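Long-range contact in penicillin-binding protein 1A (Mycobacterium tuberculosis, PDB 5CXW), which builds cross-linked peptidoglycan for the cell wall, its penicillin-sensitive transpeptidase domain joining the peptide subunits: residues N303-M308 with A337-S341. Residues are numbered along the deposited sequence; the frame is centred on the assembly and turned at random.
With 35P ((2R,4S)-5,5-dimethyl-2-{(1R)-2-oxo-1-[(phenoxyacetyl)amino]ethyl}-1,3-thiazolidine-4-carboxylic acid), chain C; PEG (di(hydroxyethyl)ether), chain D.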
loop_
_atom_site.group_PDB
_atom_site.type_symbol
_atom_site.label_atom_id
_atom_site.label_comp_id
_atom_site.label_asym_id
_atom_site.label_seq_id
_atom_site.Cartn_x
_atom_site.Cartn_y
_atom_site.Cartn_z
ATOM N N ASN A 303 -13.241 4.373 -14.031
ATOM C CA ASN A 303 -12.152 3.963 -13.131
ATOM C C ASN A 303 -11.550 2.652 -13.611
ATOM O O ASN A 303 -12.242 1.897 -14.270
ATOM C CB ASN A 303 -12.673 3.785 -11.701
ATOM C CG ASN A 303 -13.229 5.092 -11.142
ATOM O OD1 ASN A 303 -12.873 6.184 -11.619
ATOM N ND2 ASN A 303 -14.079 4.983 -10.132
ATOM N N LYS A 304 -10.320 2.369 -13.222
ATOM C CA LYS A 304 -9.633 1.181 -13.628
ATOM C C LYS A 304 -9.167 0.334 -12.474
ATOM O O LYS A 304 -9.421 -0.864 -12.459
ATOM C CB LYS A 304 -8.451 1.505 -14.541
ATOM C CG LYS A 304 -7.712 0.262 -15.045
ATOM C CD LYS A 304 -6.769 0.574 -16.196
ATOM C CE LYS A 304 -5.560 1.412 -15.751
ATOM N NZ LYS A 304 -4.500 0.652 -14.968
ATOM N N ASP A 305 -8.519 0.953 -11.502
ATOM C CA ASP A 305 -7.997 0.282 -10.318
ATOM C C ASP A 305 -8.472 1.055 -9.101
ATOM O O ASP A 305 -8.560 2.283 -9.118
ATOM C CB ASP A 305 -6.471 0.270 -10.215
ATOM C CG ASP A 305 -5.777 -0.162 -11.479
ATOM O OD1 ASP A 305 -5.554 0.682 -12.350
ATOM O OD2 ASP A 305 -5.455 -1.382 -11.578
ATOM N N ALA A 306 -8.776 0.342 -8.044
ATOM C CA ALA A 306 -9.255 0.943 -6.819
ATOM C C ALA A 306 -8.489 0.386 -5.662
ATOM O O ALA A 306 -8.314 -0.818 -5.571
ATOM C CB ALA A 306 -10.733 0.708 -6.691
ATOM N N TRP A 307 -8.005 1.245 -4.773
ATOM C CA TRP A 307 -7.148 0.867 -3.689
ATOM C C TRP A 307 -7.570 1.402 -2.310
ATOM O O TRP A 307 -8.041 2.552 -2.194
ATOM C CB TRP A 307 -5.755 1.463 -3.896
ATOM C CG TRP A 307 -4.938 0.919 -5.016
ATOM C CD1 TRP A 307 -5.064 1.206 -6.362
ATOM C CD2 TRP A 307 -3.895 -0.048 -4.892
ATOM N NE1 TRP A 307 -4.101 0.475 -7.076
ATOM C CE2 TRP A 307 -3.350 -0.254 -6.193
ATOM C CE3 TRP A 307 -3.311 -0.715 -3.795
ATOM C CZ2 TRP A 307 -2.293 -1.096 -6.421
ATOM C CZ3 TRP A 307 -2.219 -1.571 -4.021
ATOM C CH2 TRP A 307 -1.731 -1.764 -5.339
ATOM N N MET A 308 -7.287 0.639 -1.264
ATOM C CA MET A 308 -7.241 1.163 0.085
ATOM C C MET A 308 -6.042 0.546 0.758
ATOM O O MET A 308 -5.922 -0.711 0.810
ATOM C CB MET A 308 -8.505 0.842 0.888
ATOM C CG MET A 308 -8.498 1.309 2.350
ATOM S SD MET A 308 -8.116 3.076 2.494
ATOM C CE MET A 308 -9.471 3.688 3.525
ATOM N N ALA A 337 -19.699 3.176 -10.327
ATOM C CA ALA A 337 -18.257 3.182 -10.447
ATOM C C ALA A 337 -17.669 2.681 -9.106
ATOM O O ALA A 337 -18.200 3.055 -8.008
ATOM C CB ALA A 337 -17.778 4.555 -10.789
ATOM N N ILE A 338 -16.560 1.961 -9.174
ATOM C CA ILE A 338 -15.828 1.504 -7.956
ATOM C C ILE A 338 -14.673 2.434 -7.710
ATOM O O ILE A 338 -13.773 2.565 -8.573
ATOM C CB ILE A 338 -15.372 0.061 -8.077
ATOM C CG1 ILE A 338 -16.636 -0.832 -8.141
ATOM C CG2 ILE A 338 -14.553 -0.380 -6.863
ATOM C CD1 ILE A 338 -16.354 -2.308 -8.392
ATOM N N TYR A 339 -14.693 3.101 -6.543
ATOM C CA TYR A 339 -13.558 3.922 -6.076
ATOM C C TYR A 339 -12.841 3.273 -4.917
ATOM O O TYR A 339 -13.347 2.344 -4.307
ATOM C CB TYR A 339 -14.130 5.267 -5.564
ATOM C CG TYR A 339 -14.810 6.129 -6.598
ATOM C CD1 TYR A 339 -14.109 7.026 -7.340
ATOM C CD2 TYR A 339 -16.169 5.980 -6.855
ATOM C CE1 TYR A 339 -14.745 7.784 -8.318
ATOM C CE2 TYR A 339 -16.800 6.738 -7.812
ATOM C CZ TYR A 339 -16.067 7.633 -8.510
ATOM O OH TYR A 339 -16.687 8.378 -9.485
ATOM N N GLY A 340 -11.679 3.781 -4.549
ATOM C CA GLY A 340 -10.943 3.290 -3.364
ATOM C C GLY A 340 -11.781 3.217 -2.100
ATOM O O GLY A 340 -11.666 2.268 -1.334
ATOM N N SER A 341 -12.668 4.197 -1.939
ATOM C CA SER A 341 -13.600 4.257 -0.789
ATOM C C SER A 341 -14.751 3.274 -0.832
ATOM O O SER A 341 -15.538 3.232 0.132
ATOM C CB SER A 341 -14.139 5.678 -0.646
ATOM O OG SER A 341 -14.901 5.980 -1.819
HETATM C C24 35P C . -9.996 10.968 -13.755
HETATM C C23 35P C . -10.845 10.603 -14.796
HETATM C C22 35P C . -11.546 9.419 -14.734
HETATM C C21 35P C . -11.433 8.577 -13.638
HETATM C C20 35P C . -10.603 8.919 -12.592
HETATM C C19 35P C . -9.883 10.137 -12.644
HETATM O O1 35P C . -9.051 10.552 -11.633
HETATM C C2 35P C . -9.102 9.873 -10.382
HETATM C C3 35P C . -8.343 10.677 -9.363
HETATM O O18 35P C . -8.234 11.888 -9.497
HETATM N N4 35P C . -7.863 9.966 -8.355
HETATM C C5 35P C . -7.159 10.594 -7.247
HETATM C C6 35P C . -6.281 9.572 -6.650
HETATM O O17 35P C . -6.421 8.338 -6.778
HETATM C C8 35P C . -8.106 11.158 -6.100
HETATM N N7 35P C . -8.079 10.075 -5.159
HETATM S S11 35P C . -9.764 11.423 -6.429
HETATM C C10 35P C . -10.430 10.135 -5.485
HETATM C C12 35P C . -11.524 9.405 -6.263
HETATM C C15 35P C . -11.044 10.589 -4.188
HETATM C C9 35P C . -9.229 9.208 -5.265
HETATM C C13 35P C . -9.229 8.251 -4.115
HETATM O O14 35P C . -8.623 8.629 -3.066
HETATM O O16 35P C . -9.778 7.142 -4.293
HETATM O O2 PEG D . -2.257 0.760 -16.950
HETATM C C3 PEG D . -1.234 -0.152 -17.327
HETATM C C4 PEG D . -0.405 -0.443 -16.108
HETATM O O4 PEG D . 0.783 0.316 -16.212
HETATM O O HOH W 1 -14.861 7.966 -12.173
#
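The amide of Asn-303 stands steeply on one face of the Tyr-339 ring, with ND2 leading. Asn-303 ND2 sits over the ring centre, 3.4 Å above the plane, and the amide plane is turned 71° from the ring. The same nitrogen donates to the backbone of the loop, with Asn-303 ND2 2.9 Å from Ile-338 O. That bond is bent: the N-H...O angle is 144°, and the donor stands above the carbonyl plane. The first torsion of Asn-303 (chi1 -62°) places CG beside its own backbone N, and from there ND2 reaches both partners. The amide oxygen meets a water and the drug. A water donates to Asn-303 OD1 at 2.7 Å and lies at a longer distance from Tyr-339 OH, linking the two side chains a second time. Asn-303 OD1 also lies 3.4 Å from C21 of the penicillin phenoxy ring. Tyr-339 itself approaches the drug with CD1, 3.7 Å from the methyl carbon C12.

Further along the strand, Ala-306 CB packs against the loop backbone and lies 4.0 Å from Ile-338 CG2. Gly-340 then comes close to the strand, its CA 3.2 Å from Trp-307 O. Thr-294, whose hydroxyl binds the drug, also accepts a hydrogen bond from Gly-340 N. The Trp-307 side chain turns away from the loop, and its NE1 bonds to Gln-94 O. Strand 303-312 belongs to the central antiparallel sheet, and the loop before helix 343-356 covers it here. Asn-303, Tyr-339 and Gly-340 together line one side of the penicillin pocket, beside strand 289-296, in a transpeptidase domain of the beta-lactamase clan.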